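Local atomic coordinates of hexapeptide transferase family protein (Anaplasma phagocytophilum, PDB entry 3IXC), a protein that binds magnesium and, as a trimeric beta-helix protein of the hexapeptide-repeat family, probably has transferase activity, its substrate being unidentified. Residues 46-51 and 58-63; 52-57 and 73-78; 99-104 and 178-183; 116-121 and 133-138; 126-131 and 145-150. All blocks are in the same frame, centred on the assembly; numbering follows the deposited sequence.

In the fold
The five contacts sample one left-handed beta-helix at different places. Contact 1 is the buried, apolar meeting of two faces inside a coil. Contacts 2, 4 and 5 join successive parallel coils: backbone hydrogen bonds and apolar residues run along the wall, and polar side chains with tight turns gather at the corners, most openly in contact 5. Contact 3 is of another kind, a buried seam where helix 170-188 lies on the outside of the coil. Contacts 1, 3 and 4 reach the same sheet, and strands 103-104 and 120-121 of contacts 3 and 4 are neighbours in it. Contacts 1 and 5 lie on opposite sides of the chain's centre, and both touch the third subunit.

Contact 1. Residues 46-51 and 58-63; sequences ARIIGD and ASIWYG
Ala46, Ile48 and Ile60 form a buried apolar contact between two faces of one beta-helix coil, strand 47-49 belonging to one sheet and strand 59-60 to another. No hydrogen bond joins the two segments, because their strands are not neighbours in a sheet and meet through side chains in the interior. Ile60 projects toward the opposing segment, and its CG2 branch does the touching, 4.2 Å from Ala46 CB. In one of its two conformers, Ile48 extends its longer branch (chi2 177°) until CD1 comes to 4.4 Å from Ile60 CG2, so the two isoleucines meet in the interior, with Ile42 packing on both. Ala46 suits its place by being small: its methyl approaches the carbonyl oxygen of the other segment, with CB 3.8 Å from Trp61 O. The backbones draw together here, Ala46 CA lying 4.9 Å from Gly63 CA. Gly63 has a positive phi of 72°, which glycine adopts easily, and its N-H is bound by the side chain of Asn45.

Outward-facing groups have other tasks. The guanidinium NH1 of Arg47 curls back to Ala46 O at 2.8 Å, reaching it from above the carbonyl plane. Trp61 turns away from the interior, its NE1 making a weak hydrogen bond of 2.9 Å to Ser59 OG, while its ring meets Tyr190 edge-to-face and forms a cation-pi pair with Arg67 of the second subunit. Aliphatic residues lining the inside of a coil are characteristic of the left-handed beta-helix, here of the gamma-carbonic-anhydrase-like family.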
# COMPACT_ATOMS: atom_id res chain seq x y z
N ALA A 46 7.16 -10.38 6.25
CA ALA A 46 6.07 -10.87 5.40
C ALA A 46 5.12 -11.69 6.27
O ALA A 46 5.49 -12.16 7.34
CB ALA A 46 6.61 -11.72 4.25
N ARG A 47 3.88 -11.84 5.80
CA ARG A 47 2.89 -12.66 6.50
C ARG A 47 2.24 -13.56 5.47
O ARG A 47 1.68 -13.09 4.48
CB ARG A 47 1.87 -11.80 7.26
CG ARG A 47 2.44 -11.07 8.48
CD ARG A 47 2.85 -12.03 9.61
NE ARG A 47 3.40 -11.35 10.79
CZ ARG A 47 4.69 -11.08 10.98
NH1 ARG A 47 5.61 -11.38 10.07
NH2 ARG A 47 5.07 -10.47 12.10
N ILE A 48 2.36 -14.86 5.71
CA ILE A 48 1.85 -15.88 4.80
C ILE A 48 0.92 -16.76 5.62
O ILE A 48 1.35 -17.44 6.56
CB ILE A 48 2.99 -16.69 4.16
CG1 ILE A 48 3.98 -15.76 3.46
CG2 ILE A 48 2.44 -17.70 3.15
CD1 ILE A 48 5.16 -16.48 2.86
N ILE A 49 -0.36 -16.73 5.28
CA ILE A 49 -1.40 -17.33 6.12
C ILE A 49 -2.15 -18.44 5.41
O ILE A 49 -2.63 -18.26 4.29
CB ILE A 49 -2.43 -16.25 6.60
CG1 ILE A 49 -1.74 -15.07 7.30
CG2 ILE A 49 -3.50 -16.88 7.50
CD1 ILE A 49 -1.61 -13.82 6.44
N GLY A 50 -2.26 -19.58 6.09
CA GLY A 50 -3.12 -20.66 5.61
C GLY A 50 -2.66 -21.41 4.38
O GLY A 50 -1.52 -21.87 4.30
N ASP A 51 -3.57 -21.55 3.43
CA ASP A 51 -3.38 -22.44 2.29
C ASP A 51 -2.59 -21.74 1.20
O ASP A 51 -3.14 -21.28 0.21
CB ASP A 51 -4.73 -22.92 1.77
CG ASP A 51 -4.62 -24.13 0.85
OD1 ASP A 51 -3.51 -24.59 0.52
OD2 ASP A 51 -5.70 -24.63 0.46
N ALA A 58 11.36 -18.62 -5.35
CA ALA A 58 10.47 -17.47 -5.24
C ALA A 58 11.01 -16.49 -4.21
O ALA A 58 11.85 -16.84 -3.38
CB ALA A 58 9.05 -17.91 -4.88
N SER A 59 10.53 -15.25 -4.26
CA SER A 59 10.91 -14.25 -3.27
C SER A 59 9.69 -13.41 -2.90
O SER A 59 9.01 -12.85 -3.77
CB SER A 59 12.11 -13.39 -3.72
OG SER A 59 11.91 -12.78 -4.99
N ILE A 60 9.42 -13.38 -1.61
CA ILE A 60 8.25 -12.69 -1.05
C ILE A 60 8.80 -11.59 -0.16
O ILE A 60 9.49 -11.86 0.82
CB ILE A 60 7.36 -13.68 -0.25
CG1 ILE A 60 7.04 -14.94 -1.09
CG2 ILE A 60 6.11 -12.99 0.27
CD1 ILE A 60 6.24 -14.68 -2.39
N TRP A 61 8.51 -10.34 -0.53
CA TRP A 61 9.25 -9.18 -0.01
C TRP A 61 8.63 -8.52 1.22
O TRP A 61 7.65 -9.02 1.79
CB TRP A 61 9.55 -8.21 -1.18
CG TRP A 61 10.52 -8.89 -2.12
CD1 TRP A 61 10.21 -9.75 -3.16
CD2 TRP A 61 11.94 -8.86 -2.04
NE1 TRP A 61 11.37 -10.23 -3.73
CE2 TRP A 61 12.44 -9.70 -3.07
CE3 TRP A 61 12.85 -8.20 -1.20
CZ2 TRP A 61 13.82 -9.89 -3.29
CZ3 TRP A 61 14.22 -8.38 -1.42
CH2 TRP A 61 14.69 -9.23 -2.47
N TYR A 62 9.25 -7.44 1.68
CA TYR A 62 8.91 -6.84 2.96
C TYR A 62 7.47 -6.35 2.98
O TYR A 62 7.01 -5.72 2.03
CB TYR A 62 9.86 -5.68 3.25
CG TYR A 62 11.27 -6.16 3.46
CD1 TYR A 62 11.68 -6.63 4.72
CD2 TYR A 62 12.21 -6.14 2.42
CE1 TYR A 62 12.98 -7.09 4.93
CE2 TYR A 62 13.52 -6.60 2.62
CZ TYR A 62 13.89 -7.06 3.88
OH TYR A 62 15.17 -7.51 4.09
N GLY A 63 6.77 -6.68 4.06
CA GLY A 63 5.40 -6.20 4.26
C GLY A 63 4.35 -6.82 3.36
O GLY A 63 3.19 -6.39 3.36

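Contact 2. Residues 52-57 and 73-78; sequences VCIGKN and IEVGEG
Ile54 reaches Val75 through a bend at chi2 (-69°), which in one of its two conformers swings CD1 to 3.8 Å from Val75 CG2. Val75 holds CG1 opposite its backbone nitrogen (chi1 180°), leaving CG2 beside that nitrogen and facing the neighbouring strand. Both branches of Val52 touch Ile73: CG2 lies 4.0 Å from Ile73 CB, and CG1 rests against Ile73 O. These four beta-branched residues point the same way, into the interior, where Val52, Ile54 and Ile73 also meet Leu66 and compact aliphatic shapes suit a narrow core. The backbones run parallel, the axes of strands 52-54 and 73-75 being 4.8 Å apart. Cys53 N donates to Ile73 O and Cys53 O accepts from Val75 N, at 3.0 and 2.8 Å.

Beyond the strands Gly55, without a side chain, lets the backbone of Glu77 come close. Gly78 N then bonds to Lys56 O at 2.8 Å. Lys56 and Glu77 lie alongside each other as extended chains, yet NZ stays 4.6 Å from OE2, too far for a salt bridge. Glu77 OE2 instead accepts from a water at 2.7 Å, which also accepts from Asn57 ND2; Asn57 OD1 is bound by Arg188. Parallel strands and glycine-rich corners repeated from coil to coil are typical of the left-handed beta-helix.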
# COMPACT_ATOMS: atom_id res chain seq x y z
N VAL A 52 -1.28 -21.66 1.40
CA VAL A 52 -0.41 -20.97 0.45
C VAL A 52 0.79 -21.86 0.16
O VAL A 52 1.39 -22.41 1.08
CB VAL A 52 0.12 -19.63 1.02
CG1 VAL A 52 1.03 -18.92 0.03
CG2 VAL A 52 -1.05 -18.70 1.42
N CYS A 53 1.10 -22.01 -1.13
CA CYS A 53 2.27 -22.78 -1.57
C CYS A 53 3.24 -21.86 -2.30
O CYS A 53 2.83 -21.14 -3.22
CB CYS A 53 1.85 -23.92 -2.50
SG CYS A 53 0.99 -25.26 -1.68
N ILE A 54 4.50 -21.88 -1.88
CA ILE A 54 5.55 -21.01 -2.42
C ILE A 54 6.65 -21.89 -3.05
O ILE A 54 7.27 -22.69 -2.34
CB ILE A 54 6.20 -20.14 -1.31
CG1 ILE A 54 5.15 -19.34 -0.52
CG2 ILE A 54 7.26 -19.20 -1.89
CD1 ILE A 54 4.49 -18.25 -1.32
N GLY A 55 6.88 -21.72 -4.35
CA GLY A 55 7.82 -22.56 -5.09
C GLY A 55 9.29 -22.23 -4.96
O GLY A 55 9.67 -21.23 -4.34
N LYS A 56 10.11 -23.09 -5.57
CA LYS A 56 11.56 -22.95 -5.62
C LYS A 56 11.99 -21.56 -6.10
O LYS A 56 11.48 -21.07 -7.11
CB LYS A 56 12.12 -24.04 -6.55
CG LYS A 56 13.54 -23.85 -7.02
CD LYS A 56 13.94 -25.04 -7.90
CE LYS A 56 15.34 -24.87 -8.47
NZ LYS A 56 15.75 -26.08 -9.26
N ASN A 57 12.92 -20.94 -5.38
CA ASN A 57 13.53 -19.67 -5.80
C ASN A 57 12.58 -18.48 -5.87
O ASN A 57 12.95 -17.45 -6.43
CB ASN A 57 14.27 -19.81 -7.14
CG ASN A 57 15.46 -20.75 -7.06
OD1 ASN A 57 16.08 -20.93 -6.00
ND2 ASN A 57 15.81 -21.35 -8.20
N ILE A 73 -3.68 -19.92 -2.29
CA ILE A 73 -2.79 -19.11 -3.11
C ILE A 73 -1.62 -20.00 -3.53
O ILE A 73 -1.01 -20.65 -2.70
CB ILE A 73 -2.26 -17.88 -2.33
CG1 ILE A 73 -3.42 -16.97 -1.90
CG2 ILE A 73 -1.25 -17.08 -3.18
CD1 ILE A 73 -3.05 -15.95 -0.81
N GLU A 74 -1.33 -20.01 -4.83
CA GLU A 74 -0.19 -20.77 -5.34
C GLU A 74 0.78 -19.81 -5.99
O GLU A 74 0.37 -18.96 -6.79
CB GLU A 74 -0.66 -21.82 -6.35
CG GLU A 74 -1.60 -22.87 -5.74
CD GLU A 74 -2.11 -23.88 -6.76
OE1 GLU A 74 -2.00 -23.61 -7.98
OE2 GLU A 74 -2.61 -24.94 -6.34
N VAL A 75 2.05 -19.92 -5.62
CA VAL A 75 3.09 -19.08 -6.19
C VAL A 75 4.18 -19.96 -6.79
O VAL A 75 4.88 -20.69 -6.08
CB VAL A 75 3.71 -18.15 -5.11
CG1 VAL A 75 4.81 -17.27 -5.72
CG2 VAL A 75 2.61 -17.29 -4.44
N GLY A 76 4.33 -19.87 -8.11
CA GLY A 76 5.25 -20.75 -8.84
C GLY A 76 6.73 -20.42 -8.64
O GLY A 76 7.09 -19.37 -8.11
N GLU A 77 7.56 -21.36 -9.08
CA GLU A 77 9.02 -21.23 -9.06
C GLU A 77 9.48 -19.90 -9.65
O GLU A 77 8.98 -19.47 -10.69
CB GLU A 77 9.64 -22.38 -9.87
CG GLU A 77 11.11 -22.21 -10.18
CD GLU A 77 11.67 -23.29 -11.11
OE1 GLU A 77 10.91 -24.19 -11.53
OE2 GLU A 77 12.87 -23.23 -11.42
N GLY A 78 10.45 -19.25 -8.99
CA GLY A 78 11.15 -18.10 -9.56
C GLY A 78 10.33 -16.83 -9.63
O GLY A 78 10.70 -15.90 -10.34
O HOH W 1 14.27 -21.07 -10.53

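Contact 3. Residues 99-104 and 178-183; sequences GKFVTI and KSAENY
Phe101 and Ala180 bring the two backbones to a CA-CA distance of 5.1 Å, where a corner of the beta-helix leading into strand 103-104 faces one side of helix 170-188. Where the backbones come nearest, alanine suits: its methyl is small enough to sit 3.6 Å from Phe101 O and 3.7 Å from Phe101 CB, and it meets the phenyl ring at its edge, near the ring plane. Phe101 O is also an acceptor for Asn118 ND2.

One helix position earlier, Ser179 OG and Thr103 OG1 come together at 2.7 Å. Ser179 reaches out because its OG stands opposite the backbone nitrogen (chi1 178°), and Thr103 OG1 is gripped a second time by Asn80 ND2. Thr103 CG2 also lies beside Ser179 OG, at 3.5 Å. On the other side of Ala180, Glu181 folds at chi2 (-62°) so that OE2 lies 3.6 Å from Phe101 CE1; carboxylate and ring planes stand 34° apart. Further on, Tyr183 OH bonds Arg67 of the second subunit. The contact is consistent with a seam between helix and coil held partly by a buried hydroxyl pair and a small methyl set against the aromatic residue, with the carboxylate at its edge.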
# COMPACT_ATOMS: atom_id res chain seq x y z
N GLY A 99 1.87 -18.18 -11.68
CA GLY A 99 2.78 -19.12 -12.36
C GLY A 99 4.24 -18.89 -12.02
O GLY A 99 4.58 -18.29 -10.99
N LYS A 100 5.10 -19.39 -12.91
CA LYS A 100 6.55 -19.36 -12.73
C LYS A 100 7.15 -18.10 -13.32
O LYS A 100 6.68 -17.59 -14.33
CB LYS A 100 7.18 -20.57 -13.43
CG LYS A 100 6.66 -21.91 -12.98
CD LYS A 100 7.38 -22.99 -13.77
CE LYS A 100 6.75 -24.35 -13.57
NZ LYS A 100 7.41 -25.36 -14.44
N PHE A 101 8.22 -17.60 -12.69
CA PHE A 101 8.97 -16.45 -13.22
C PHE A 101 8.10 -15.23 -13.47
O PHE A 101 8.28 -14.50 -14.45
CB PHE A 101 9.79 -16.88 -14.46
CG PHE A 101 10.67 -18.06 -14.20
CD1 PHE A 101 11.79 -17.94 -13.38
CD2 PHE A 101 10.36 -19.30 -14.75
CE1 PHE A 101 12.60 -19.05 -13.12
CE2 PHE A 101 11.16 -20.41 -14.50
CZ PHE A 101 12.28 -20.29 -13.68
N VAL A 102 7.15 -15.02 -12.55
CA VAL A 102 6.24 -13.88 -12.59
C VAL A 102 6.85 -12.76 -11.76
O VAL A 102 7.49 -13.01 -10.73
CB VAL A 102 4.85 -14.27 -12.01
CG1 VAL A 102 3.99 -13.02 -11.75
CG2 VAL A 102 4.12 -15.21 -12.96
N THR A 103 6.68 -11.52 -12.22
CA THR A 103 7.09 -10.34 -11.47
C THR A 103 5.84 -9.58 -11.05
O THR A 103 5.03 -9.18 -11.91
CB THR A 103 8.01 -9.42 -12.31
OG1 THR A 103 9.27 -10.08 -12.55
CG2 THR A 103 8.30 -8.10 -11.56
N ILE A 104 5.67 -9.42 -9.73
CA ILE A 104 4.61 -8.57 -9.19
C ILE A 104 5.26 -7.40 -8.46
O ILE A 104 5.99 -7.59 -7.48
CB ILE A 104 3.64 -9.36 -8.28
CG1 ILE A 104 2.90 -10.42 -9.10
CG2 ILE A 104 2.62 -8.40 -7.60
CD1 ILE A 104 2.63 -11.71 -8.36
N LYS A 178 14.07 -11.85 -17.75
CA LYS A 178 15.20 -11.17 -17.10
C LYS A 178 14.83 -10.61 -15.73
O LYS A 178 15.59 -10.77 -14.77
CB LYS A 178 15.77 -10.08 -18.01
CG LYS A 178 17.10 -9.50 -17.54
CD LYS A 178 18.19 -10.57 -17.43
CE LYS A 178 19.49 -9.97 -16.94
NZ LYS A 178 20.12 -10.84 -15.92
N SER A 179 13.67 -9.96 -15.63
CA SER A 179 13.20 -9.45 -14.34
C SER A 179 13.16 -10.55 -13.28
O SER A 179 13.64 -10.36 -12.16
CB SER A 179 11.80 -8.85 -14.49
OG SER A 179 11.31 -8.39 -13.24
N ALA A 180 12.60 -11.71 -13.65
CA ALA A 180 12.48 -12.82 -12.71
C ALA A 180 13.87 -13.33 -12.29
O ALA A 180 14.12 -13.54 -11.10
CB ALA A 180 11.64 -13.95 -13.31
N GLU A 181 14.77 -13.51 -13.26
CA GLU A 181 16.13 -13.96 -12.95
C GLU A 181 16.89 -12.95 -12.07
O GLU A 181 17.60 -13.34 -11.13
CB GLU A 181 16.89 -14.27 -14.24
CG GLU A 181 16.36 -15.51 -14.97
CD GLU A 181 16.48 -16.82 -14.17
OE1 GLU A 181 17.36 -16.93 -13.28
OE2 GLU A 181 15.69 -17.75 -14.44
N ASN A 182 16.71 -11.67 -12.35
CA ASN A 182 17.32 -10.61 -11.54
C ASN A 182 16.88 -10.72 -10.09
O ASN A 182 17.71 -10.60 -9.18
CB ASN A 182 16.96 -9.23 -12.08
CG ASN A 182 17.64 -8.89 -13.39
OD1 ASN A 182 18.53 -9.60 -13.86
ND2 ASN A 182 17.21 -7.78 -14.00
N TYR A 183 15.59 -10.97 -9.88
CA TYR A 183 15.04 -11.04 -8.53
C TYR A 183 15.49 -12.28 -7.77
O TYR A 183 15.71 -12.22 -6.55
CB TYR A 183 13.51 -10.87 -8.52
CG TYR A 183 13.14 -9.50 -8.03
CD1 TYR A 183 12.98 -9.26 -6.67
CD2 TYR A 183 13.04 -8.42 -8.92
CE1 TYR A 183 12.69 -7.98 -6.20
CE2 TYR A 183 12.76 -7.14 -8.45
CZ TYR A 183 12.59 -6.94 -7.09
OH TYR A 183 12.31 -5.68 -6.62

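Contact 4. Residues 116-121 and 133-138; sequences GNNAFV and MEEGSM
Asn117 O is gripped by two successive residues of the next coil: Gly136 N donates to it at 2.8 Å, and Glu135 CA lies 3.2 Å away in a CA-H...O contact. Glu135 CG closes in on this same oxygen, since the side chain leaves opposite its backbone nitrogen (chi1 170°) before bending at chi2. Its OE2 accepts from a water that also donates to Asn118 OD1, while Asn118 ND2 is held by Phe101 O and Gln177 OE1. Asn118 O is buried without a polar partner. At the start of the turn Gly116 N bonds to Met133 O at 2.7 Å, and Gly116, having no side chain, lets the backbone of Glu134 and Glu135 pass close by.

Two type II turns, Gly116 to Ala119 and Glu134 to Ser137, stack one on the other, as corners of neighbouring coils do in a left-handed beta-helix. Each has a residue of positive phi at its third position, Asn118 and Gly136, residue types that accept this conformation readily. Ser137 OG ties down its own turn through Glu134 O.

Past the corner Phe120 N bonds Ser137 O at 3.0 Å, and the segments pair in parallel, Phe120 with Met138. Outside, Met138 lies alongside Phe120 in a Met-aromatic contact: SD is 3.7 Å from Phe120 CD2 and approaches the ring obliquely, the phenyl also resting on Leu176 of helix 170-188. Inside, the flexible Met133 crosses Val121, with SD 3.8 Å from Val121 CG2, and turns at chi3 (69°) to place CE 3.6 Å from Phe120 O.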
# COMPACT_ATOMS: atom_id res chain seq x y z
N GLY A 116 -0.28 -16.19 -15.62
CA GLY A 116 0.51 -17.21 -16.30
C GLY A 116 2.00 -16.99 -16.13
O GLY A 116 2.44 -15.93 -15.66
N ASN A 117 2.79 -17.98 -16.52
CA ASN A 117 4.24 -17.85 -16.43
C ASN A 117 4.72 -16.59 -17.12
O ASN A 117 4.20 -16.22 -18.18
CB ASN A 117 4.95 -19.05 -17.07
CG ASN A 117 4.53 -20.37 -16.48
OD1 ASN A 117 4.05 -20.45 -15.34
ND2 ASN A 117 4.73 -21.44 -17.25
N ASN A 118 5.70 -15.93 -16.52
CA ASN A 118 6.31 -14.72 -17.09
C ASN A 118 5.37 -13.52 -17.20
O ASN A 118 5.69 -12.56 -17.89
CB ASN A 118 6.93 -14.98 -18.48
CG ASN A 118 8.30 -15.65 -18.44
OD1 ASN A 118 8.66 -16.34 -19.39
ND2 ASN A 118 9.09 -15.40 -17.39
N ALA A 119 4.21 -13.57 -16.53
CA ALA A 119 3.37 -12.38 -16.39
C ALA A 119 4.11 -11.31 -15.60
O ALA A 119 4.94 -11.63 -14.73
CB ALA A 119 2.05 -12.71 -15.71
N PHE A 120 3.84 -10.04 -15.90
CA PHE A 120 4.53 -8.92 -15.26
C PHE A 120 3.46 -7.93 -14.85
O PHE A 120 2.76 -7.37 -15.70
CB PHE A 120 5.53 -8.29 -16.24
CG PHE A 120 6.45 -7.26 -15.62
CD1 PHE A 120 7.81 -7.53 -15.45
CD2 PHE A 120 5.96 -6.00 -15.24
CE1 PHE A 120 8.67 -6.58 -14.89
CE2 PHE A 120 6.83 -5.03 -14.67
CZ PHE A 120 8.18 -5.32 -14.51
N VAL A 121 3.33 -7.72 -13.54
CA VAL A 121 2.33 -6.80 -13.01
C VAL A 121 3.05 -5.57 -12.48
O VAL A 121 3.79 -5.65 -11.49
CB VAL A 121 1.49 -7.45 -11.89
CG1 VAL A 121 0.44 -6.46 -11.36
CG2 VAL A 121 0.82 -8.72 -12.38
N MET A 133 -4.17 -13.14 -16.51
CA MET A 133 -3.08 -12.74 -17.39
C MET A 133 -2.50 -14.01 -17.99
O MET A 133 -2.07 -14.92 -17.27
CB MET A 133 -2.02 -11.94 -16.63
CG MET A 133 -2.52 -10.57 -16.19
SD MET A 133 -1.26 -9.59 -15.38
CE MET A 133 -0.16 -9.25 -16.76
N GLU A 134 -2.52 -14.09 -19.32
CA GLU A 134 -1.92 -15.24 -19.99
C GLU A 134 -0.40 -15.19 -19.86
O GLU A 134 0.17 -14.17 -19.46
CB GLU A 134 -2.34 -15.28 -21.46
CG GLU A 134 -3.85 -15.50 -21.64
CD GLU A 134 -4.24 -15.74 -23.08
OE1 GLU A 134 -3.43 -15.45 -23.99
OE2 GLU A 134 -5.38 -16.21 -23.29
N GLU A 135 0.25 -16.30 -20.17
CA GLU A 135 1.71 -16.37 -20.13
C GLU A 135 2.31 -15.19 -20.90
O GLU A 135 1.85 -14.85 -21.98
CB GLU A 135 2.17 -17.71 -20.74
CG GLU A 135 3.67 -17.85 -21.00
CD GLU A 135 4.14 -17.14 -22.27
OE1 GLU A 135 3.42 -17.19 -23.30
OE2 GLU A 135 5.23 -16.55 -22.24
N GLY A 136 3.33 -14.56 -20.32
CA GLY A 136 4.10 -13.55 -21.06
C GLY A 136 3.31 -12.31 -21.46
O GLY A 136 3.47 -11.79 -22.57
N SER A 137 2.46 -11.85 -20.55
CA SER A 137 1.68 -10.62 -20.73
C SER A 137 2.06 -9.61 -19.65
O SER A 137 2.71 -9.97 -18.66
CB SER A 137 0.17 -10.94 -20.67
OG SER A 137 -0.20 -11.46 -19.40
N MET A 138 1.65 -8.36 -19.83
CA MET A 138 2.07 -7.30 -18.91
C MET A 138 1.00 -6.28 -18.62
O MET A 138 0.20 -5.93 -19.50
CB MET A 138 3.32 -6.60 -19.45
CG MET A 138 3.88 -5.54 -18.51
SD MET A 138 5.59 -5.07 -18.83
CE MET A 138 5.43 -4.28 -20.38
O HOH W 2 6.84 -18.29 -20.55

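Contact 5. Residues 126-131 and 145-150; sequences IVMDRA and LTRGKI
Backbone hydrogen bonds join Ile126, Met128 and Leu145 first: Leu145 N donates to Ile126 O at 2.8 Å, and Leu145 O accepts from Met128 N at 2.9 Å. A third, longer bond links Gly148 N to Asp129 O at 3.2 Å, where two stacked type II turns form a corner of the beta-helix. Gly148, at the third position of its turn, takes a positive phi (78°) that suits glycine, and its CA leans against Arg130 O.

Apolar contact lies on the interior side. Leu145 CD2 touches both Ala131 CB, 3.8 Å away, and Val127 CG1, 4.1 Å away; the small alanine lets the branched leucine fit.

The charged groups sit outside. In one of its two conformers, Arg147 extends from CG to NE alongside Asp129, with Asp129 OD2 over one face of the guanidinium and 3.5 Å from NH2. This is a salt bridge of charge alone, no N-H aiming at the oxygen. A water accepts from both Arg147 NE and Asp129 N, and Arg130 NH2 rests 3.8 Å from Arg147 CB. Asp129 also touches His111, a magnesium ligand. The chemistry implies a corner fixed by main-chain bonds and the leucine inside, with an outer layer of charge and one bridging water next to the metal site, the carboxylate-guanidinium pair being long.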
# COMPACT_ATOMS: atom_id res chain seq x y z
N ILE A 126 -3.88 -3.27 -9.37
CA ILE A 126 -4.92 -4.04 -8.70
C ILE A 126 -5.45 -5.02 -9.74
O ILE A 126 -5.78 -4.61 -10.86
CB ILE A 126 -6.08 -3.14 -8.21
CG1 ILE A 126 -5.56 -2.08 -7.22
CG2 ILE A 126 -7.20 -3.98 -7.60
CD1 ILE A 126 -6.62 -1.05 -6.81
N VAL A 127 -5.48 -6.30 -9.39
CA VAL A 127 -6.01 -7.34 -10.29
C VAL A 127 -7.19 -7.97 -9.56
O VAL A 127 -7.03 -8.55 -8.48
CB VAL A 127 -4.94 -8.40 -10.65
CG1 VAL A 127 -5.51 -9.42 -11.63
CG2 VAL A 127 -3.71 -7.72 -11.26
N MET A 128 -8.37 -7.88 -10.18
CA MET A 128 -9.64 -8.25 -9.53
C MET A 128 -10.00 -9.72 -9.75
O MET A 128 -9.40 -10.40 -10.58
CB MET A 128 -10.79 -7.35 -10.03
CG MET A 128 -10.58 -5.85 -9.82
SD MET A 128 -10.82 -5.26 -8.13
CE MET A 128 -12.58 -5.50 -7.93
N ASP A 129 -11.01 -10.17 -9.00
CA ASP A 129 -11.51 -11.55 -9.06
C ASP A 129 -11.74 -12.01 -10.49
O ASP A 129 -12.34 -11.30 -11.30
CB ASP A 129 -12.82 -11.68 -8.26
CG ASP A 129 -12.60 -11.88 -6.75
OD1 ASP A 129 -11.44 -12.03 -6.30
OD2 ASP A 129 -13.60 -11.91 -6.01
N ARG A 130 -11.25 -13.21 -10.80
CA ARG A 130 -11.49 -13.87 -12.09
C ARG A 130 -10.70 -13.27 -13.26
O ARG A 130 -10.77 -13.79 -14.37
CB ARG A 130 -13.00 -13.95 -12.43
CG ARG A 130 -13.83 -14.78 -11.46
CD ARG A 130 -15.30 -14.87 -11.88
NE ARG A 130 -16.04 -13.64 -11.60
CZ ARG A 130 -16.35 -12.71 -12.51
NH1 ARG A 130 -15.99 -12.86 -13.78
NH2 ARG A 130 -17.04 -11.64 -12.13
N ALA A 131 -9.94 -12.20 -13.03
CA ALA A 131 -9.06 -11.70 -14.08
C ALA A 131 -7.98 -12.73 -14.39
O ALA A 131 -7.58 -13.51 -13.53
CB ALA A 131 -8.45 -10.35 -13.71
N LEU A 145 -7.04 -3.90 -13.27
CA LEU A 145 -7.57 -4.93 -14.16
C LEU A 145 -8.84 -5.50 -13.54
O LEU A 145 -8.79 -6.16 -12.50
CB LEU A 145 -6.53 -6.04 -14.39
CG LEU A 145 -6.91 -7.11 -15.43
CD1 LEU A 145 -7.11 -6.50 -16.82
CD2 LEU A 145 -5.84 -8.20 -15.49
N THR A 146 -9.97 -5.22 -14.18
CA THR A 146 -11.28 -5.47 -13.57
C THR A 146 -11.72 -6.93 -13.70
O THR A 146 -11.07 -7.72 -14.40
CB THR A 146 -12.35 -4.50 -14.10
OG1 THR A 146 -12.45 -4.62 -15.52
CG2 THR A 146 -11.97 -3.06 -13.75
N ARG A 147 -12.82 -7.28 -13.03
CA ARG A 147 -13.21 -8.68 -12.91
C ARG A 147 -13.40 -9.38 -14.26
O ARG A 147 -14.06 -8.87 -15.17
CB ARG A 147 -14.45 -8.84 -12.02
CG ARG A 147 -14.16 -8.65 -10.52
CD ARG A 147 -15.37 -9.01 -9.67
NE ARG A 147 -15.09 -8.91 -8.24
CZ ARG A 147 -15.97 -9.19 -7.29
NH1 ARG A 147 -17.20 -9.59 -7.61
NH2 ARG A 147 -15.64 -9.08 -6.01
N GLY A 148 -12.77 -10.54 -14.39
CA GLY A 148 -12.94 -11.40 -15.56
C GLY A 148 -12.21 -11.02 -16.83
O GLY A 148 -12.32 -11.73 -17.83
N LYS A 149 -11.46 -9.92 -16.81
CA LYS A 149 -10.73 -9.47 -18.00
C LYS A 149 -9.54 -10.38 -18.26
O LYS A 149 -8.92 -10.88 -17.32
CB LYS A 149 -10.29 -8.01 -17.87
CG LYS A 149 -11.44 -7.00 -17.88
CD LYS A 149 -11.94 -6.75 -19.31
CE LYS A 149 -13.11 -5.76 -19.34
NZ LYS A 149 -14.44 -6.41 -19.16
N ILE A 150 -9.24 -10.60 -19.54
CA ILE A 150 -8.17 -11.50 -19.96
C ILE A 150 -7.10 -10.73 -20.75
O ILE A 150 -7.38 -10.23 -21.85
CB ILE A 150 -8.70 -12.66 -20.85
CG1 ILE A 150 -10.06 -13.18 -20.35
CG2 ILE A 150 -7.67 -13.78 -20.94
CD1 ILE A 150 -9.99 -13.94 -19.05
O HOH W 3 -12.27 -8.62 -6.65